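Local coordinates for protein putative hydrolase (Acinetobacter sp. NBRC 100985, PDB 4XUK) that hydrolyses organophosphorus compounds and probably lactones, using a pair of zinc ions in a metallo-beta-lactamase fold, at residues A252-K256 with N257-I261; E205-K209 with G210-V214. The protein carries 2 engineered substitutions. All coordinates share one frame; numbering follows the deposited sequence.

Interaction 1: residues A252-K256 with N257-I261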
ATOM      1  N   ALA A 252      -6.825  -7.661 -20.162  1.00 20.15           N
ATOM      2  CA  ALA A 252      -8.043  -7.240 -20.836  1.00 23.11           C
ATOM      3  C   ALA A 252      -9.238  -7.772 -20.057  1.00 24.33           C
ATOM      4  O   ALA A 252     -10.121  -7.013 -19.688  1.00 22.86           O
ATOM      5  CB  ALA A 252      -8.055  -7.736 -22.274  1.00 24.24           C
ATOM      6  N   ASN A 253      -9.247  -9.075 -19.791  1.00 22.44           N
ATOM      7  CA  ASN A 253     -10.283  -9.694 -18.974  1.00 21.63           C
ATOM      8  C   ASN A 253     -10.458  -8.994 -17.621  1.00 23.30           C
ATOM      9  O   ASN A 253     -11.585  -8.672 -17.233  1.00 25.61           O
ATOM     10  CB  ASN A 253      -9.970 -11.193 -18.803  1.00 22.99           C
ATOM     11  CG  ASN A 253     -10.760 -11.851 -17.672  1.00 27.69           C
ATOM     12  OD1 ASN A 253     -11.909 -11.503 -17.403  1.00 26.09           O
ATOM     13  ND2 ASN A 253     -10.136 -12.820 -17.010  1.00 30.54           N
ATOM     14  N   PHE A 254      -9.352  -8.744 -16.916  1.00 21.75           N
ATOM     15  CA  PHE A 254      -9.409  -8.106 -15.589  1.00 23.73           C
ATOM     16  C   PHE A 254      -9.968  -6.688 -15.620  1.00 23.10           C
ATOM     17  O   PHE A 254     -10.709  -6.274 -14.720  1.00 22.93           O
ATOM     18  CB  PHE A 254      -8.021  -8.059 -14.948  1.00 20.88           C
ATOM     19  CG  PHE A 254      -7.363  -9.412 -14.779  1.00 20.07           C
ATOM     20  CD1 PHE A 254      -8.112 -10.570 -14.685  1.00 19.23           C
ATOM     21  CD2 PHE A 254      -5.983  -9.502 -14.703  1.00 17.60           C
ATOM     22  CE1 PHE A 254      -7.484 -11.805 -14.531  1.00 23.03           C
ATOM     23  CE2 PHE A 254      -5.350 -10.730 -14.548  1.00 19.10           C
ATOM     24  CZ  PHE A 254      -6.097 -11.878 -14.458  1.00 16.35           C
ATOM     25  N   ALA A 255      -9.592  -5.928 -16.644  1.00 23.41           N
ATOM     26  CA  ALA A 255     -10.070  -4.557 -16.785  1.00 23.65           C
ATOM     27  C   ALA A 255     -11.579  -4.496 -17.049  1.00 25.41           C
ATOM     28  O   ALA A 255     -12.271  -3.657 -16.465  1.00 23.59           O
ATOM     29  CB  ALA A 255      -9.299  -3.828 -17.881  1.00 24.18           C
ATOM     30  N   LYS A 256     -12.043  -5.362 -17.901  1.00 24.16           N
ATOM     31  CA  LYS A 256     -13.424  -5.458 -18.202  1.00 28.90           C
ATOM     32  C   LYS A 256     -14.293  -6.028 -17.050  1.00 26.45           C
ATOM     33  O   LYS A 256     -15.328  -5.544 -16.765  1.00 26.19           O
ATOM     34  CB  LYS A 256     -13.558  -6.299 -19.437  1.00 24.99           C
ATOM     35  CG  LYS A 256     -14.957  -6.473 -19.916  1.00 35.62           C
ATOM     36  CD  LYS A 256     -15.248  -7.931 -20.146  1.00 44.98           C
ATOM     37  CE  LYS A 256     -15.511  -8.227 -21.602  1.00 27.96           C
ATOM     38  NZ  LYS A 256     -16.936  -8.602 -21.835  1.00 47.72           N
ATOM     39  N   ASN A 257     -13.825  -7.073 -16.422  1.00 25.02           N
ATOM     40  CA  ASN A 257     -14.634  -7.836 -15.477  1.00 22.72           C
ATOM     41  C   ASN A 257     -14.347  -7.556 -14.011  1.00 24.27           C
ATOM     42  O   ASN A 257     -15.124  -7.947 -13.136  1.00 20.52           O
ATOM     43  CB  ASN A 257     -14.554  -9.324 -15.806  1.00 27.72           C
ATOM     44  CG  ASN A 257     -15.116  -9.633 -17.189  1.00 25.96           C
ATOM     45  OD1 ASN A 257     -16.284  -9.383 -17.456  1.00 27.57           O
ATOM     46  ND2 ASN A 257     -14.279 -10.155 -18.068  1.00 29.97           N
ATOM     47  N   GLY A 258     -13.237  -6.871 -13.742  1.00 22.10           N
ATOM     48  CA  GLY A 258     -12.999  -6.318 -12.423  1.00 21.22           C
ATOM     49  C   GLY A 258     -12.633  -7.287 -11.317  1.00 22.68           C
ATOM     50  O   GLY A 258     -12.812  -6.956 -10.138  1.00 20.11           O
ATOM     51  N   GLN A 259     -12.112  -8.459 -11.671  1.00 20.90           N
ATOM     52  CA  GLN A 259     -11.671  -9.409 -10.657  1.00 21.96           C
ATOM     53  C   GLN A 259     -10.645  -8.768  -9.736  1.00 21.44           C
ATOM     54  O   GLN A 259      -9.817  -7.960 -10.172  1.00 21.14           O
ATOM     55  CB  GLN A 259     -11.044 -10.659 -11.292  1.00 19.96           C
ATOM     56  CG  GLN A 259     -11.975 -11.504 -12.164  1.00 22.60           C
ATOM     57  CD  GLN A 259     -11.880 -11.153 -13.636  1.00 23.84           C
ATOM     58  OE1 GLN A 259     -11.759  -9.979 -14.006  1.00 22.33           O
ATOM     59  NE2 GLN A 259     -11.944 -12.168 -14.487  1.00 22.27           N
ATOM     60  N   THR A 260     -10.679  -9.150  -8.496  1.00 19.70           N
ATOM     61  CA  THR A 260      -9.650  -8.828  -7.557  1.00 20.66           C
ATOM     62  C   THR A 260      -8.414  -9.673  -7.911  1.00 22.83           C
ATOM     63  O   THR A 260      -8.552 -10.827  -8.206  1.00 20.04           O
ATOM     64  CB  THR A 260     -10.116  -9.192  -6.143  1.00 26.07           C
ATOM     65  OG1 THR A 260     -11.273  -8.438  -5.776  1.00 31.34           O
ATOM     66  CG2 THR A 260      -9.053  -9.040  -5.196  1.00 15.83           C
ATOM     67  N   ILE A 261      -7.223  -9.126  -7.857  1.00 19.51           N
ATOM     68  CA  ILE A 261      -6.006  -9.768  -8.291  1.00 18.50           C
ATOM     69  C   ILE A 261      -5.016  -9.949  -7.154  1.00 19.08           C
ATOM     70  O   ILE A 261      -4.817  -9.034  -6.404  1.00 14.98           O
ATOM     71  CB  ILE A 261      -5.371  -8.878  -9.377  1.00 25.51           C
ATOM     72  CG1 ILE A 261      -6.321  -8.734 -10.537  1.00 23.63           C
ATOM     73  CG2 ILE A 261      -3.970  -9.274  -9.751  1.00 20.02           C
ATOM     74  CD1 ILE A 261      -6.564  -9.999 -11.269  1.00 21.02           C
TER
HETATM   75  O   HOH W   1      -9.398  -5.939 -12.029  1.00 19.69           O
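Asn253 and Phe254, in the last turn of helix 240-257, meet Asn257, Gln259 and Ile261 in a local helix-ending contact where the chain leaves the helix and enters strand 260-262. The backbone closes the turn with two successive i to i+4 bonds, Asn257 N to Asn253 O (2.9 Å) and Gly258 N to Phe254 O (2.8 Å), and the positive phi of Gly258 (73°) turns the chain out of the helix. A water donates to both Phe254 O and Gln259 O, bridging the helix end to the outgoing loop.

Beside this turn, Asn253 OD1 is gripped by two side-chain amides. With CG anti to the backbone N (chi1 164°), the carboxamide swings toward the C-terminal end of the helix. Asn257 ND2 reaches Asn253 OD1 in the carbonyl plane at 2.8 Å, whereas Gln259 NE2 meets the same oxygen at 3.0 Å almost side-on to the C=O bond, along a nearly straight N-H path. The two bonds should fix the flip of all three amides. They leave Gln259 OE1 turned back toward the helix, 3.4 Å from Phe254 CA and at the edge of the aromatic ring, whose plane stands nearly perpendicular to the amide.

Ile261 CD1 sits over one face of that ring, 3.4 Å from its centroid and almost on the normal, a close CH-pi contact. Phe254 also packs against Val214 of strand 211-215 and Thr274 of strand 271-275. Strand 260-262 runs between these two strands, so the ring packs the end of the helix against all three.

Interaction 2: residues E205-K209 with G210-V214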
ATOM      1  N   GLU A 205      -8.156 -19.280  -9.920  1.00 21.63           N
ATOM      2  CA  GLU A 205      -9.298 -18.410  -9.638  1.00 22.79           C
ATOM      3  C   GLU A 205     -10.182 -18.967  -8.520  1.00 23.11           C
ATOM      4  O   GLU A 205     -10.579 -20.143  -8.543  1.00 20.86           O
ATOM      5  CB  GLU A 205     -10.126 -18.170 -10.902  1.00 22.53           C
ATOM      6  CG  GLU A 205     -11.256 -17.159 -10.698  1.00 29.23           C
ATOM      7  CD  GLU A 205     -11.993 -16.847 -11.983  1.00 37.64           C
ATOM      8  OE1 GLU A 205     -11.751 -17.542 -12.992  1.00 40.69           O
ATOM      9  OE2 GLU A 205     -12.810 -15.906 -11.977  1.00 40.92           O
ATOM     10  N   LEU A 206     -10.466 -18.108  -7.545  1.00 23.50           N
ATOM     11  CA  LEU A 206     -11.333 -18.419  -6.413  1.00 23.82           C
ATOM     12  C   LEU A 206     -12.583 -17.570  -6.556  1.00 23.81           C
ATOM     13  O   LEU A 206     -12.513 -16.345  -6.475  1.00 22.83           O
ATOM     14  CB  LEU A 206     -10.645 -18.036  -5.097  1.00 24.78           C
ATOM     15  CG  LEU A 206     -10.927 -18.769  -3.770  1.00 29.72           C
ATOM     16  CD1 LEU A 206     -11.116 -17.801  -2.609  1.00 27.64           C
ATOM     17  CD2 LEU A 206     -12.080 -19.748  -3.856  1.00 27.47           C
ATOM     18  N   LYS A 207     -13.726 -18.203  -6.780  1.00 25.33           N
ATOM     19  CA  LYS A 207     -14.982 -17.453  -6.796  1.00 26.48           C
ATOM     20  C   LYS A 207     -15.689 -17.546  -5.450  1.00 28.78           C
ATOM     21  O   LYS A 207     -16.011 -18.634  -4.970  1.00 25.93           O
ATOM     22  CB  LYS A 207     -15.891 -17.919  -7.938  1.00 30.99           C
ATOM     23  CG  LYS A 207     -15.228 -17.814  -9.310  1.00 36.71           C
ATOM     24  CD  LYS A 207     -16.183 -18.161 -10.449  1.00 44.28           C
ATOM     25  CE  LYS A 207     -15.420 -18.529 -11.723  1.00 40.66           C
ATOM     26  NZ  LYS A 207     -14.813 -19.897 -11.649  1.00 41.07           N
ATOM     27  N   THR A 208     -15.904 -16.393  -4.828  1.00 25.94           N
ATOM     28  CA  THR A 208     -16.643 -16.332  -3.582  1.00 33.22           C
ATOM     29  C   THR A 208     -17.943 -15.584  -3.840  1.00 34.71           C
ATOM     30  O   THR A 208     -18.211 -15.154  -4.966  1.00 30.63           O
ATOM     31  CB  THR A 208     -15.843 -15.591  -2.506  1.00 33.03           C
ATOM     32  OG1 THR A 208     -15.808 -14.192  -2.816  1.00 30.89           O
ATOM     33  CG2 THR A 208     -14.411 -16.119  -2.453  1.00 30.31           C
ATOM     34  N   LYS A 209     -18.757 -15.443  -2.802  1.00 39.28           N
ATOM     35  CA  LYS A 209     -19.997 -14.686  -2.911  1.00 37.13           C
ATOM     36  C   LYS A 209     -19.725 -13.231  -3.277  1.00 35.79           C
ATOM     37  O   LYS A 209     -19.138 -12.482  -2.495  1.00 35.58           O
ATOM     38  CB  LYS A 209     -20.771 -14.761  -1.595  1.00 39.98           C
ATOM     39  CG  LYS A 209     -19.899 -14.578  -0.359  1.00 43.66           C
ATOM     40  CD  LYS A 209     -19.573 -15.909   0.301  1.00 48.57           C
ATOM     41  CE  LYS A 209     -20.753 -16.433   1.116  1.00 46.52           C
ATOM     42  NZ  LYS A 209     -20.572 -17.865   1.486  1.00 49.00           N
ATOM     43  N   GLY A 210     -20.131 -12.841  -4.481  1.00 34.11           N
ATOM     44  CA  GLY A 210     -19.986 -11.462  -4.922  1.00 38.02           C
ATOM     45  C   GLY A 210     -18.579 -10.979  -5.266  1.00 35.08           C
ATOM     46  O   GLY A 210     -18.374  -9.780  -5.479  1.00 31.99           O
ATOM     47  N   GLU A 211     -17.611 -11.893  -5.334  1.00 30.08           N
ATOM     48  CA  GLU A 211     -16.232 -11.492  -5.644  1.00 31.56           C
ATOM     49  C   GLU A 211     -15.423 -12.641  -6.231  1.00 29.78           C
ATOM     50  O   GLU A 211     -15.438 -13.756  -5.704  1.00 28.98           O
ATOM     51  CB  GLU A 211     -15.538 -10.950  -4.387  1.00 28.56           C
ATOM     52  CG  GLU A 211     -14.104 -10.503  -4.606  1.00 30.41           C
ATOM     53  CD  GLU A 211     -13.538  -9.791  -3.391  1.00 27.53           C
ATOM     54  OE1 GLU A 211     -14.295  -9.541  -2.434  1.00 26.25           O
ATOM     55  OE2 GLU A 211     -12.332  -9.480  -3.383  1.00 31.41           O
ATOM     56  N   SER A 212     -14.739 -12.372  -7.340  1.00 24.42           N
ATOM     57  CA  SER A 212     -13.784 -13.319  -7.893  1.00 24.66           C
ATOM     58  C   SER A 212     -12.377 -12.808  -7.625  1.00 24.49           C
ATOM     59  O   SER A 212     -12.084 -11.627  -7.852  1.00 22.44           O
ATOM     60  CB  SER A 212     -13.995 -13.499  -9.402  1.00 29.72           C
ATOM     61  OG  SER A 212     -15.197 -14.197  -9.678  1.00 37.42           O
ATOM     62  N   ILE A 213     -11.514 -13.698  -7.143  1.00 21.40           N
ATOM     63  CA  ILE A 213     -10.115 -13.366  -6.892  1.00 21.17           C
ATOM     64  C   ILE A 213      -9.243 -14.222  -7.787  1.00 23.36           C
ATOM     65  O   ILE A 213      -9.374 -15.452  -7.787  1.00 20.94           O
ATOM     66  CB  ILE A 213      -9.731 -13.640  -5.432  1.00 22.33           C
ATOM     67  CG1 ILE A 213     -10.639 -12.851  -4.491  1.00 22.70           C
ATOM     68  CG2 ILE A 213      -8.269 -13.289  -5.190  1.00 19.04           C
ATOM     69  CD1 ILE A 213     -11.395 -13.725  -3.514  1.00 25.82           C
ATOM     70  N   VAL A 214      -8.376 -13.588  -8.578  1.00 20.44           N
ATOM     71  CA  VAL A 214      -7.443 -14.364  -9.389  1.00 20.69           C
ATOM     72  C   VAL A 214      -6.030 -14.256  -8.830  1.00 18.22           C
ATOM     73  O   VAL A 214      -5.495 -13.160  -8.664  1.00 17.31           O
ATOM     74  CB  VAL A 214      -7.464 -13.962 -10.881  1.00 20.69           C
ATOM     75  CG1 VAL A 214      -6.580 -14.909 -11.687  1.00 18.50           C
ATOM     76  CG2 VAL A 214      -8.905 -13.992 -11.422  1.00 20.17           C
TER
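Strands 205-208 and 211-214 run antiparallel, at 166° with their axes 4.7 Å apart, and are joined by a type II beta turn from Thr208 to Glu211, with Gly210 at its positive-phi position. Leu206 and Ile213 form a hydrogen-bonded pair: Leu206 N to Ile213 O and Ile213 N to Leu206 O are both 2.9 Å and almost straight. Nearer the turn, Thr208 N donates to Glu211 O at 2.8 Å, but the return bond from Glu211 N to Thr208 O is weak.

The hydroxyl of Thr208 adds a second grip there. Its OG1, set between the backbone N and the carbonyl carbon (chi1 72°), donates to Glu211 O over 2.9 Å, tilted from the carbonyl plane. The same rotamer directs Thr208 CG2 along the sheet to Ile213 CD1, 4.0 Å away. Leu206 CD1 also approaches Ile213 CD1, at 4.2 Å, and these side chains rest on Val14 and Ile16 of strand 14-26. Glu211 lies alongside Thr208 and extends past it, its OE2 hydrogen-bonded to Tyr9 OH.

On the face of Glu205, Lys207, Ser212 and Val214, the contacts are mixed aliphatic and polar: Glu205 CG meets Val214 CG2, and the aliphatic stem of Lys207 passes Ser212 OG with CG at 3.6 Å. Lys209, at the turn, forms a salt bridge with Asp13.

The face of Leu206 and Ile213 thus combines aliphatic packing on strand 14-26 with hydrogen bonds of Thr208 and Glu211. The two donors of Thr208 on Glu211 O probably reinforce the turn end of the hairpin, where the return bond is weak.

Overall arrangement
The two contacts follow one another along the chain and hold neighbouring strands of one mixed sheet, 211-215 and 260-262. Thr260 joins them: its O accepts from Val214 N, and its OG1 is hydrogen-bonded to Glu211 OE2, each at 2.8 Å. Both are partly buried; Lys209 and Lys256 are exposed, while Phe254, Ile261, Leu206 and Ile213 are buried. In interaction 1 the buried part is a ring covered on one face by a methyl, and side-chain amides close the helix end; in interaction 2 main-chain bonds between strands dominate, helped by a threonine hydroxyl. The helix end packs on the face of Val214, Leu206 and Ile213 on the other face, against strand 14-26.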